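Long-range contacts in tRNA (uracil(54)-C(5))-methyltransferase (Pyrococcus abyssi, PDB 2JJQ), which methylates the C5 carbon of uridine 54 in tRNA, taking the methyl group from S-adenosyl-L-methionine and releasing S-adenosyl-L-homocysteine: residues D296-V301 against V359-A364; N314-D319 against D338-V343; S345-S350 against H367-K372. One frame throughout, in Å; residues are numbered along the deposited sequence.

Interaction 1 (D296-V301 against V359-A364); sequences DMYSGV and VDPPRA. With SAH (S-adenosyl-L-homocysteine), chain B.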
loop_
_atom_site.group_PDB
_atom_site.type_symbol
_atom_site.label_atom_id
_atom_site.label_comp_id
_atom_site.label_asym_id
_atom_site.label_seq_id
_atom_site.Cartn_x
_atom_site.Cartn_y
_atom_site.Cartn_z
ATOM N N ASP A 296 -14.208 10.381 10.371
ATOM C CA ASP A 296 -13.153 9.678 9.646
ATOM C C ASP A 296 -13.108 8.262 10.285
ATOM O O ASP A 296 -12.325 8.003 11.237
ATOM C CB ASP A 296 -11.807 10.426 9.772
ATOM C CG ASP A 296 -10.661 9.784 8.938
ATOM O OD1 ASP A 296 -10.984 8.928 8.057
ATOM O OD2 ASP A 296 -9.463 10.181 9.149
ATOM N N MET A 297 -13.927 7.352 9.744
ATOM C CA MET A 297 -14.049 5.991 10.272
ATOM C C MET A 297 -12.971 5.092 9.629
ATOM O O MET A 297 -12.748 5.165 8.420
ATOM C CB MET A 297 -15.487 5.466 10.060
ATOM C CG MET A 297 -15.716 4.047 10.708
ATOM S SD MET A 297 -15.215 4.044 12.446
ATOM C CE MET A 297 -14.961 2.296 12.761
ATOM N N TYR A 298 -12.365 4.219 10.438
ATOM C CA TYR A 298 -11.169 3.466 10.050
ATOM C C TYR A 298 -10.072 4.488 9.683
ATOM O O TYR A 298 -9.435 4.381 8.657
ATOM C CB TYR A 298 -11.442 2.571 8.859
ATOM C CG TYR A 298 -12.692 1.690 8.972
ATOM C CD1 TYR A 298 -12.658 0.496 9.688
ATOM C CD2 TYR A 298 -13.871 2.028 8.291
ATOM C CE1 TYR A 298 -13.787 -0.309 9.782
ATOM C CE2 TYR A 298 -14.972 1.208 8.340
ATOM C CZ TYR A 298 -14.920 0.048 9.087
ATOM O OH TYR A 298 -16.030 -0.751 9.107
ATOM N N SER A 299 -9.838 5.443 10.581
ATOM C CA SER A 299 -8.944 6.613 10.268
ATOM C C SER A 299 -7.498 6.226 10.107
ATOM O O SER A 299 -6.692 6.991 9.567
ATOM C CB SER A 299 -9.016 7.648 11.387
ATOM O OG SER A 299 -8.472 7.106 12.587
ATOM N N GLY A 300 -7.109 5.076 10.646
ATOM C CA GLY A 300 -5.661 4.831 10.761
ATOM C C GLY A 300 -5.009 6.022 11.423
ATOM O O GLY A 300 -5.528 6.580 12.409
ATOM N N VAL A 301 -3.856 6.412 10.885
ATOM C CA VAL A 301 -3.093 7.534 11.444
ATOM C C VAL A 301 -3.680 8.890 11.038
ATOM O O VAL A 301 -3.118 9.917 11.369
ATOM C CB VAL A 301 -1.656 7.470 10.960
ATOM C CG1 VAL A 301 -0.987 6.125 11.409
ATOM C CG2 VAL A 301 -1.571 7.683 9.442
ATOM N N VAL A 359 -15.579 6.232 5.197
ATOM C CA VAL A 359 -15.166 4.885 5.636
ATOM C C VAL A 359 -14.066 4.347 4.747
ATOM O O VAL A 359 -14.173 4.434 3.541
ATOM C CB VAL A 359 -16.358 3.894 5.665
ATOM C CG1 VAL A 359 -17.371 4.308 6.772
ATOM C CG2 VAL A 359 -17.036 3.760 4.329
ATOM N N ASP A 360 -13.020 3.778 5.355
ATOM C CA ASP A 360 -11.901 3.202 4.602
ATOM C C ASP A 360 -11.644 1.851 5.240
ATOM O O ASP A 360 -10.667 1.686 5.921
ATOM C CB ASP A 360 -10.643 4.105 4.758
ATOM C CG ASP A 360 -9.534 3.752 3.768
ATOM O OD1 ASP A 360 -9.709 2.759 3.034
ATOM O OD2 ASP A 360 -8.480 4.465 3.782
ATOM N N PRO A 361 -12.566 0.905 5.068
ATOM C CA PRO A 361 -12.522 -0.316 5.861
ATOM C C PRO A 361 -11.380 -1.242 5.524
ATOM O O PRO A 361 -10.728 -1.051 4.496
ATOM C CB PRO A 361 -13.852 -1.015 5.501
ATOM C CG PRO A 361 -14.232 -0.511 4.142
ATOM C CD PRO A 361 -13.738 0.957 4.176
ATOM N N PRO A 362 -11.108 -2.218 6.423
ATOM C CA PRO A 362 -10.146 -3.282 6.153
ATOM C C PRO A 362 -10.717 -4.204 5.063
ATOM O O PRO A 362 -11.803 -3.956 4.536
ATOM C CB PRO A 362 -10.069 -4.028 7.486
ATOM C CG PRO A 362 -11.355 -3.842 8.103
ATOM C CD PRO A 362 -11.761 -2.392 7.741
ATOM N N ARG A 363 -9.979 -5.260 4.744
ATOM C CA ARG A 363 -10.404 -6.224 3.726
ATOM C C ARG A 363 -11.822 -6.826 3.935
ATOM O O ARG A 363 -12.508 -7.133 2.978
ATOM C CB ARG A 363 -9.353 -7.353 3.625
ATOM C CG ARG A 363 -8.135 -6.958 2.766
ATOM C CD ARG A 363 -7.076 -8.074 2.747
ATOM N NE ARG A 363 -6.287 -8.078 1.516
ATOM C CZ ARG A 363 -5.007 -7.688 1.432
ATOM N NH1 ARG A 363 -4.362 -7.238 2.508
ATOM N NH2 ARG A 363 -4.365 -7.748 0.270
ATOM N N ALA A 364 -12.220 -7.010 5.179
ATOM C CA ALA A 364 -13.536 -7.573 5.516
ATOM C C ALA A 364 -14.696 -6.667 5.091
ATOM O O ALA A 364 -15.864 -7.113 5.048
ATOM C CB ALA A 364 -13.626 -7.843 7.018
HETATM N N SAH B . -7.794 5.677 6.322
HETATM C CA SAH B . -6.554 4.990 6.810
HETATM C CB SAH B . -6.457 3.569 6.255
HETATM C CG SAH B . -7.553 2.659 6.765
HETATM S SD SAH B . -6.943 0.971 6.621
HETATM C C SAH B . -5.361 5.762 6.297
HETATM O O SAH B . -4.199 5.551 6.678
HETATM O OXT SAH B . -5.548 6.618 5.444
HETATM C "C5'" SAH B . -8.274 0.168 7.478
HETATM C "C4'" SAH B . -8.227 0.515 8.977
HETATM O "O4'" SAH B . -9.194 -0.256 9.737
HETATM C "C3'" SAH B . -6.882 0.237 9.648
HETATM O "O3'" SAH B . -6.349 1.483 10.142
HETATM C "C2'" SAH B . -7.215 -0.772 10.775
HETATM O "O2'" SAH B . -6.494 -0.597 11.999
HETATM C "C1'" SAH B . -8.667 -0.515 11.052
HETATM N N9 SAH B . -9.513 -1.639 11.438
HETATM C C8 SAH B . -9.436 -2.926 11.023
HETATM N N7 SAH B . -10.495 -3.615 11.527
HETATM C C5 SAH B . -11.260 -2.762 12.227
HETATM C C6 SAH B . -12.518 -2.829 13.000
HETATM N N6 SAH B . -13.138 -4.031 13.094
HETATM N N1 SAH B . -12.965 -1.667 13.580
HETATM C C2 SAH B . -12.313 -0.490 13.466
HETATM N N3 SAH B . -11.161 -0.380 12.790
HETATM C C4 SAH B . -10.621 -1.452 12.162
#
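The ring of Tyr298 has Pro361 CA over one face, and most of the apolar contact here is built on that meeting. Pro361 CA sits 3.6 Å from the Tyr298 ring centroid and only 11° off the ring normal, a CH-pi contact over the middle of the face. The opposite face is taken by the methyl end of Met297, its CE over the ring centre, so the aromatic is sandwiched between the two. Pro362 arrives at about a right angle and brings its CD to 3.6 Å from Tyr298 CE1, while the CB of Val359 stands at the ring edge near CE2. The ring edge also faces the adenine of S-adenosyl-L-homocysteine at C4, and Pro362 CG packs on the same adenine, 3.5 Å from its N7. At the bridge itself, Met297 CB and Val359 CG1 touch at 4.0 Å.

Met297 and Val359 form a parallel bridge where strands 293-297 and 356-359 run side by side in the sheet of the class I methyltransferase domain. Just past this bridge both chains turn into loops that line the cofactor pocket at the C-terminal ends of the strands.

The polar contacts are few. One weak backbone bond crosses the gap, from Asp360 N to Met297 O at 3.4 Å. Asp360 O, 3.2 Å from Tyr298 CB, is buried here with no hydrogen-bond partner in the model. The ligand does more of the joining: its amino N donates both to Tyr298 O, at 3.1 Å, and to Asp360 OD2, at 2.9 Å, so one group ties the two loops together. Asp360 CG is anti to the backbone N (chi1 -167°), which carries the carboxylate to that amine. The negative carboxylate would suit a protonated amine. Tyr298 OH is bonded to Asp346, fixing the far end of the ring.

Interaction 2 (N314-D319 against D338-V343); sequences NVKGFD and DAEFEV. With SAH (S-adenosyl-L-homocysteine), chain B.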
loop_
_atom_site.group_PDB
_atom_site.type_symbol
_atom_site.label_atom_id
_atom_site.label_comp_id
_atom_site.label_asym_id
_atom_site.label_seq_id
_atom_site.Cartn_x
_atom_site.Cartn_y
_atom_site.Cartn_z
ATOM N N ASN A 314 -14.768 20.063 10.982
ATOM C CA ASN A 314 -14.851 19.566 12.339
ATOM C C ASN A 314 -14.755 18.012 12.313
ATOM O O ASN A 314 -15.659 17.356 11.849
ATOM C CB ASN A 314 -16.199 20.035 12.886
ATOM C CG ASN A 314 -16.522 19.459 14.253
ATOM O OD1 ASN A 314 -15.932 18.481 14.676
ATOM N ND2 ASN A 314 -17.501 20.036 14.931
ATOM N N VAL A 315 -13.653 17.438 12.787
ATOM C CA VAL A 315 -13.376 16.036 12.468
ATOM C C VAL A 315 -13.254 15.194 13.729
ATOM O O VAL A 315 -12.557 15.583 14.679
ATOM C CB VAL A 315 -12.008 15.893 11.701
ATOM C CG1 VAL A 315 -11.673 14.445 11.451
ATOM C CG2 VAL A 315 -12.054 16.697 10.397
ATOM N N LYS A 316 -13.923 14.046 13.716
ATOM C CA LYS A 316 -13.698 13.028 14.737
ATOM C C LYS A 316 -13.310 11.778 13.957
ATOM O O LYS A 316 -13.925 11.480 12.949
ATOM C CB LYS A 316 -14.988 12.781 15.478
ATOM C CG LYS A 316 -15.401 13.983 16.394
ATOM C CD LYS A 316 -16.626 13.594 17.206
ATOM C CE LYS A 316 -16.968 14.667 18.270
ATOM N NZ LYS A 316 -18.418 14.474 18.605
ATOM N N GLY A 317 -12.321 11.037 14.419
ATOM C CA GLY A 317 -11.954 9.808 13.734
ATOM C C GLY A 317 -11.859 8.670 14.731
ATOM O O GLY A 317 -11.630 8.886 15.933
ATOM N N PHE A 318 -12.041 7.468 14.224
ATOM C CA PHE A 318 -11.951 6.269 15.053
ATOM C C PHE A 318 -11.236 5.142 14.306
ATOM O O PHE A 318 -11.364 4.986 13.089
ATOM C CB PHE A 318 -13.340 5.727 15.360
ATOM C CG PHE A 318 -14.193 6.647 16.240
ATOM C CD1 PHE A 318 -14.140 6.544 17.610
ATOM C CD2 PHE A 318 -15.084 7.537 15.666
ATOM C CE1 PHE A 318 -14.929 7.346 18.421
ATOM C CE2 PHE A 318 -15.882 8.384 16.464
ATOM C CZ PHE A 318 -15.806 8.290 17.840
ATOM N N ASP A 319 -10.565 4.279 15.058
ATOM C CA ASP A 319 -9.905 3.127 14.485
ATOM C C ASP A 319 -9.696 2.146 15.648
ATOM O O ASP A 319 -9.573 2.574 16.812
ATOM C CB ASP A 319 -8.558 3.551 13.893
ATOM C CG ASP A 319 -7.970 2.489 12.947
ATOM O OD1 ASP A 319 -7.397 1.471 13.427
ATOM O OD2 ASP A 319 -8.024 2.721 11.715
ATOM N N ASP A 338 -7.528 21.088 15.247
ATOM C CA ASP A 338 -8.369 20.658 16.350
ATOM C C ASP A 338 -9.253 19.554 15.824
ATOM O O ASP A 338 -10.277 19.824 15.218
ATOM C CB ASP A 338 -9.227 21.834 16.850
ATOM C CG ASP A 338 -10.025 21.493 18.112
ATOM O OD1 ASP A 338 -10.191 20.308 18.418
ATOM O OD2 ASP A 338 -10.503 22.404 18.820
ATOM N N ALA A 339 -8.837 18.310 16.017
ATOM C CA ALA A 339 -9.609 17.133 15.576
ATOM C C ALA A 339 -9.432 16.142 16.722
ATOM O O ALA A 339 -8.441 16.242 17.483
ATOM C CB ALA A 339 -9.049 16.552 14.290
ATOM N N GLU A 340 -10.364 15.204 16.867
ATOM C CA GLU A 340 -10.278 14.240 17.956
ATOM C C GLU A 340 -10.283 12.828 17.337
ATOM O O GLU A 340 -11.055 12.574 16.393
ATOM C CB GLU A 340 -11.466 14.464 18.903
ATOM C CG GLU A 340 -11.957 13.328 19.725
ATOM C CD GLU A 340 -13.167 13.742 20.639
ATOM O OE1 GLU A 340 -13.290 14.970 20.972
ATOM O OE2 GLU A 340 -13.997 12.842 21.006
ATOM N N PHE A 341 -9.389 11.968 17.829
ATOM C CA PHE A 341 -9.297 10.550 17.443
ATOM C C PHE A 341 -9.440 9.643 18.660
ATOM O O PHE A 341 -8.893 9.931 19.725
ATOM C CB PHE A 341 -7.999 10.246 16.682
ATOM C CG PHE A 341 -7.918 10.955 15.352
ATOM C CD1 PHE A 341 -8.335 10.314 14.167
ATOM C CD2 PHE A 341 -7.472 12.261 15.305
ATOM C CE1 PHE A 341 -8.271 10.985 12.928
ATOM C CE2 PHE A 341 -7.386 12.976 14.036
ATOM C CZ PHE A 341 -7.799 12.319 12.878
ATOM N N GLU A 342 -10.165 8.559 18.494
ATOM C CA GLU A 342 -10.458 7.639 19.584
ATOM C C GLU A 342 -10.445 6.184 19.070
ATOM O O GLU A 342 -10.715 5.900 17.893
ATOM C CB GLU A 342 -11.845 7.968 20.176
ATOM C CG GLU A 342 -11.988 9.446 20.645
ATOM C CD GLU A 342 -11.189 9.771 21.925
ATOM O OE1 GLU A 342 -10.491 8.868 22.467
ATOM O OE2 GLU A 342 -11.237 10.938 22.398
ATOM N N VAL A 343 -10.095 5.255 19.960
ATOM C CA VAL A 343 -10.061 3.855 19.581
ATOM C C VAL A 343 -11.460 3.296 19.744
ATOM O O VAL A 343 -12.071 3.415 20.832
ATOM C CB VAL A 343 -9.087 3.091 20.487
ATOM C CG1 VAL A 343 -9.207 1.549 20.221
ATOM C CG2 VAL A 343 -7.682 3.616 20.295
HETATM N N SAH B . -7.794 5.677 6.322
HETATM C CA SAH B . -6.554 4.990 6.810
HETATM C CB SAH B . -6.457 3.569 6.255
HETATM C CG SAH B . -7.553 2.659 6.765
HETATM S SD SAH B . -6.943 0.971 6.621
HETATM C C SAH B . -5.361 5.762 6.297
HETATM O O SAH B . -4.199 5.551 6.678
HETATM O OXT SAH B . -5.548 6.618 5.444
HETATM C "C5'" SAH B . -8.274 0.168 7.478
HETATM C "C4'" SAH B . -8.227 0.515 8.977
HETATM O "O4'" SAH B . -9.194 -0.256 9.737
HETATM C "C3'" SAH B . -6.882 0.237 9.648
HETATM O "O3'" SAH B . -6.349 1.483 10.142
HETATM C "C2'" SAH B . -7.215 -0.772 10.775
HETATM O "O2'" SAH B . -6.494 -0.597 11.999
HETATM C "C1'" SAH B . -8.667 -0.515 11.052
HETATM N N9 SAH B . -9.513 -1.639 11.438
HETATM C C8 SAH B . -9.436 -2.926 11.023
HETATM N N7 SAH B . -10.495 -3.615 11.527
HETATM C C5 SAH B . -11.260 -2.762 12.227
HETATM C C6 SAH B . -12.518 -2.829 13.000
HETATM N N6 SAH B . -13.138 -4.031 13.094
HETATM N N1 SAH B . -12.965 -1.667 13.580
HETATM C C2 SAH B . -12.313 -0.490 13.466
HETATM N N3 SAH B . -11.161 -0.380 12.790
HETATM C C4 SAH B . -10.621 -1.452 12.162
HETATM O O HOH W 1 -11.326 18.958 12.951
#
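Four backbone hydrogen bonds run between Val315-Asp319 and Glu340-Glu342 in a parallel ladder. Gly317 is gripped twice: its N donates to Glu340 O at 2.8 Å, in the carbonyl plane, and its O receives Glu342 N at 3.0 Å. Glu340 N gives a third bond to Val315 O, and Asp319 N a longer fourth to Glu342 O. Before the first rung, at the N-terminal ends, a water continues the link, accepting from Val315 N and donating to Asp338 O.

At the C-terminal end of strand 314-319, Asp319 takes both ribose hydroxyls of S-adenosyl-L-homocysteine: O2' donates to Asp319 OD1 at 2.7 Å and O3' to Asp319 OD2 at 2.6 Å. Both oxygens have a second donor, Asn321 N for OD1 and Gly300 N for OD2.

Between the rungs the CA-H groups also approach carbonyls, as Phe318 CA does to Glu342 O at 3.1 Å.

The two strands lie at 17° to each other and are joined through helix 322-335, a beta-alpha-beta unit, with 339-343 an edge strand of the sheet within this chain. On the face that carries Val315 and Phe341, the Phe341 ring leans over Gly317, its CD1 3.7 Å from Gly317 CA. The lack of a side chain at Gly317 gives the ring its place. The Phe341 ring also touches Ala328 and Val332 of helix 322-335. Val315 and Ala339 meet through their CB atoms on the same face.

On the other face Phe318 crosses Glu342 obliquely, and Glu342 CB lies against Phe318 CD1 and CE1, 3.6 Å from the latter. A bend at chi2 (-72°) turns the Glu342 carboxylate away, to a salt bridge with Arg329.

With each Asp319 oxygen engaged twice, the carboxylate is held against rotation, and its negative charge is probably eased by these donors.

Interaction 3 (S345-S350 against H367-K372); sequences SDREVS and HPRLVK. With SAH (S-adenosyl-L-homocysteine), chain B.
Asp346 reaches across to His367 with its carboxylate, and every part of its side chain meets something. Asp346 CB packs 4.0 Å from Leu370 CD2 and also faces the adenine of S-adenosyl-L-homocysteine. Asp346 CG sits 3.5 Å from His367 CB; it is held between the backbone N and the carbonyl carbon (chi1 61°), which folds the carboxylate back toward both the adenine and the histidine. OD1 takes a weak bond from the adenine N6. Asp346 OD2 accepts from His367 N at 3.3 Å, also weak, and its stronger partner is the hydroxyl of Tyr298. The backbone N of Asp346 donates to the adenine N1 at 3.0 Å and 167°, so this residue reads the adenine edge with both its main chain and its carboxylate.

His367 is the N-cap of helix 368-377, which follows the loop after strand 356-359. Its ND1 accepts from Arg369 N at 2.9 Å, with the donor almost exactly in the imidazole plane, and the ring is thereby fixed in its rotation. On the other side of the contact the loop after strand 339-343 is shaped by an ST turn, Ser345 OG accepting from Arg347 N.

Beside this, Arg347 lays its aliphatic part on the histidine. Arg347 CB makes a CH-pi contact over one face of the His367 ring, 4.3 Å from its centroid and offset toward the rim, and Arg347 CG makes a tight approach to His367 CD2. Further out, NH2 of Arg347 stands 3.5 Å from Arg369 NH1, two like charges with their guanidinium planes 81° apart; both residues are exposed, where water could screen them. Toward the interior, Val349 CG1 meets Leu370 CD1 at 4.0 Å, and Leu370 CB lies against the carbonyl oxygen of Asp346. Arg373, a turn after Arg369, donates a hydrogen bond through NH1 to Arg347 O.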
loop_
_atom_site.group_PDB
_atom_site.type_symbol
_atom_site.label_atom_id
_atom_site.label_comp_id
_atom_site.label_asym_id
_atom_site.label_seq_id
_atom_site.Cartn_x
_atom_site.Cartn_y
_atom_site.Cartn_z
ATOM N N SER A 345 -14.205 0.073 17.755
ATOM C CA SER A 345 -14.476 -0.909 16.741
ATOM C C SER A 345 -15.661 -0.474 15.878
ATOM O O SER A 345 -16.609 0.147 16.389
ATOM C CB SER A 345 -14.877 -2.222 17.444
ATOM O OG SER A 345 -15.344 -3.175 16.516
ATOM N N ASP A 346 -15.629 -0.815 14.586
ATOM C CA ASP A 346 -16.773 -0.606 13.738
ATOM C C ASP A 346 -18.054 -1.302 14.288
ATOM O O ASP A 346 -19.135 -0.917 13.971
ATOM C CB ASP A 346 -16.471 -0.983 12.257
ATOM C CG ASP A 346 -16.089 -2.463 12.047
ATOM O OD1 ASP A 346 -15.992 -3.261 13.013
ATOM O OD2 ASP A 346 -15.893 -2.845 10.864
ATOM N N ARG A 347 -17.899 -2.327 15.117
ATOM C CA ARG A 347 -19.072 -3.016 15.683
ATOM C C ARG A 347 -19.862 -2.065 16.603
ATOM O O ARG A 347 -21.069 -2.255 16.811
ATOM C CB ARG A 347 -18.635 -4.262 16.454
ATOM C CG ARG A 347 -17.679 -5.196 15.702
ATOM C CD ARG A 347 -17.111 -6.309 16.631
ATOM N NE ARG A 347 -18.074 -6.582 17.694
ATOM C CZ ARG A 347 -18.391 -7.797 18.130
ATOM N NH1 ARG A 347 -17.808 -8.875 17.601
ATOM N NH2 ARG A 347 -19.293 -7.936 19.105
ATOM N N GLU A 348 -19.200 -1.044 17.137
ATOM C CA GLU A 348 -19.785 -0.187 18.179
ATOM C C GLU A 348 -19.890 1.307 17.877
ATOM O O GLU A 348 -20.658 2.019 18.553
ATOM C CB GLU A 348 -18.997 -0.340 19.490
ATOM C CG GLU A 348 -17.613 0.344 19.481
ATOM C CD GLU A 348 -16.609 -0.303 20.482
ATOM O OE1 GLU A 348 -17.105 -0.859 21.510
ATOM O OE2 GLU A 348 -15.355 -0.261 20.242
ATOM N N VAL A 349 -19.118 1.808 16.908
ATOM C CA VAL A 349 -19.051 3.262 16.663
ATOM C C VAL A 349 -20.404 3.843 16.318
ATOM O O VAL A 349 -21.150 3.286 15.518
ATOM C CB VAL A 349 -18.044 3.621 15.526
ATOM C CG1 VAL A 349 -18.511 3.036 14.208
ATOM C CG2 VAL A 349 -17.878 5.155 15.373
ATOM N N SER A 350 -20.716 4.982 16.924
ATOM C CA SER A 350 -21.910 5.747 16.563
ATOM C C SER A 350 -21.648 6.650 15.364
ATOM O O SER A 350 -20.603 7.309 15.277
ATOM C CB SER A 350 -22.385 6.598 17.751
ATOM O OG SER A 350 -23.311 7.551 17.308
ATOM N N HIS A 367 -18.438 -3.614 8.842
ATOM C CA HIS A 367 -19.228 -4.500 9.715
ATOM C C HIS A 367 -20.727 -4.300 9.456
ATOM O O HIS A 367 -21.198 -3.166 9.369
ATOM C CB HIS A 367 -18.990 -4.178 11.173
ATOM C CG HIS A 367 -19.461 -5.259 12.098
ATOM N ND1 HIS A 367 -20.794 -5.502 12.340
ATOM C CD2 HIS A 367 -18.775 -6.174 12.823
ATOM C CE1 HIS A 367 -20.912 -6.507 13.190
ATOM N NE2 HIS A 367 -19.703 -6.951 13.479
ATOM N N PRO A 368 -21.500 -5.408 9.353
ATOM C CA PRO A 368 -22.972 -5.300 9.206
ATOM C C PRO A 368 -23.669 -4.351 10.179
ATOM O O PRO A 368 -24.616 -3.644 9.782
ATOM C CB PRO A 368 -23.430 -6.760 9.410
ATOM C CG PRO A 368 -22.283 -7.554 8.746
ATOM C CD PRO A 368 -21.039 -6.811 9.252
ATOM N N ARG A 369 -23.231 -4.312 11.429
ATOM C CA ARG A 369 -23.808 -3.394 12.421
ATOM C C ARG A 369 -23.580 -1.922 12.060
ATOM O O ARG A 369 -24.412 -1.068 12.315
ATOM C CB ARG A 369 -23.268 -3.655 13.834
ATOM C CG ARG A 369 -23.899 -4.890 14.485
ATOM C CD ARG A 369 -23.314 -5.252 15.850
ATOM N NE ARG A 369 -24.074 -6.366 16.422
ATOM C CZ ARG A 369 -23.668 -7.107 17.453
ATOM N NH1 ARG A 369 -22.484 -6.865 18.027
ATOM N NH2 ARG A 369 -24.445 -8.099 17.908
ATOM N N LEU A 370 -22.422 -1.630 11.495
ATOM C CA LEU A 370 -22.123 -0.266 11.056
ATOM C C LEU A 370 -23.030 0.057 9.861
ATOM O O LEU A 370 -23.565 1.164 9.776
ATOM C CB LEU A 370 -20.640 -0.176 10.644
ATOM C CG LEU A 370 -20.256 1.170 10.022
ATOM C CD1 LEU A 370 -20.623 2.368 10.920
ATOM C CD2 LEU A 370 -18.714 1.150 9.720
ATOM N N VAL A 371 -23.196 -0.882 8.916
ATOM C CA VAL A 371 -24.150 -0.615 7.827
ATOM C C VAL A 371 -25.589 -0.351 8.295
ATOM O O VAL A 371 -26.246 0.597 7.827
ATOM C CB VAL A 371 -24.017 -1.494 6.509
ATOM C CG1 VAL A 371 -22.755 -2.422 6.414
ATOM C CG2 VAL A 371 -25.349 -1.907 5.844
ATOM N N LYS A 372 -26.037 -1.133 9.272
ATOM C CA LYS A 372 -27.351 -0.847 9.893
ATOM C C LYS A 372 -27.438 0.561 10.480
ATOM O O LYS A 372 -28.446 1.292 10.295
ATOM C CB LYS A 372 -27.650 -1.866 10.992
ATOM C CG LYS A 372 -27.806 -3.298 10.449
ATOM C CD LYS A 372 -28.423 -4.236 11.463
ATOM C CE LYS A 372 -28.588 -5.655 10.897
ATOM N NZ LYS A 372 -29.438 -6.491 11.831
HETATM N N SAH B . -7.794 5.677 6.322
HETATM C CA SAH B . -6.554 4.990 6.810
HETATM C CB SAH B . -6.457 3.569 6.255
HETATM C CG SAH B . -7.553 2.659 6.765
HETATM S SD SAH B . -6.943 0.971 6.621
HETATM C C SAH B . -5.361 5.762 6.297
HETATM O O SAH B . -4.199 5.551 6.678
HETATM O OXT SAH B . -5.548 6.618 5.444
HETATM C "C5'" SAH B . -8.274 0.168 7.478
HETATM C "C4'" SAH B . -8.227 0.515 8.977
HETATM O "O4'" SAH B . -9.194 -0.256 9.737
HETATM C "C3'" SAH B . -6.882 0.237 9.648
HETATM O "O3'" SAH B . -6.349 1.483 10.142
HETATM C "C2'" SAH B . -7.215 -0.772 10.775
HETATM O "O2'" SAH B . -6.494 -0.597 11.999
HETATM C "C1'" SAH B . -8.667 -0.515 11.052
HETATM N N9 SAH B . -9.513 -1.639 11.438
HETATM C C8 SAH B . -9.436 -2.926 11.023
HETATM N N7 SAH B . -10.495 -3.615 11.527
HETATM C C5 SAH B . -11.260 -2.762 12.227
HETATM C C6 SAH B . -12.518 -2.829 13.000
HETATM N N6 SAH B . -13.138 -4.031 13.094
HETATM N N1 SAH B . -12.965 -1.667 13.580
HETATM C C2 SAH B . -12.313 -0.490 13.466
HETATM N N3 SAH B . -11.161 -0.380 12.790
HETATM C C4 SAH B . -10.621 -1.452 12.162
#

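How the interactions relate
All three contacts belong to the catalytic domain and touch S-adenosyl-L-homocysteine: interaction 1 bonds the amino group and packs along the ligand to the adenine, interaction 2 binds the ribose, interaction 3 the adenine. Interaction 1 is buried and relies on aromatic and apolar packing. The other two are only partly buried, with exposed charged residues among those that touch: interaction 2, at the sheet edge, rests on regular backbone bonds, interaction 3 on a loop set against a capped helix start, with mixed polar and apolar contacts. Neighbouring strands 293-297 and 314-319 join the first two, Asp296 N reaching Lys316 O, while Phe318 packing on Val349 connects interactions 2 and 3.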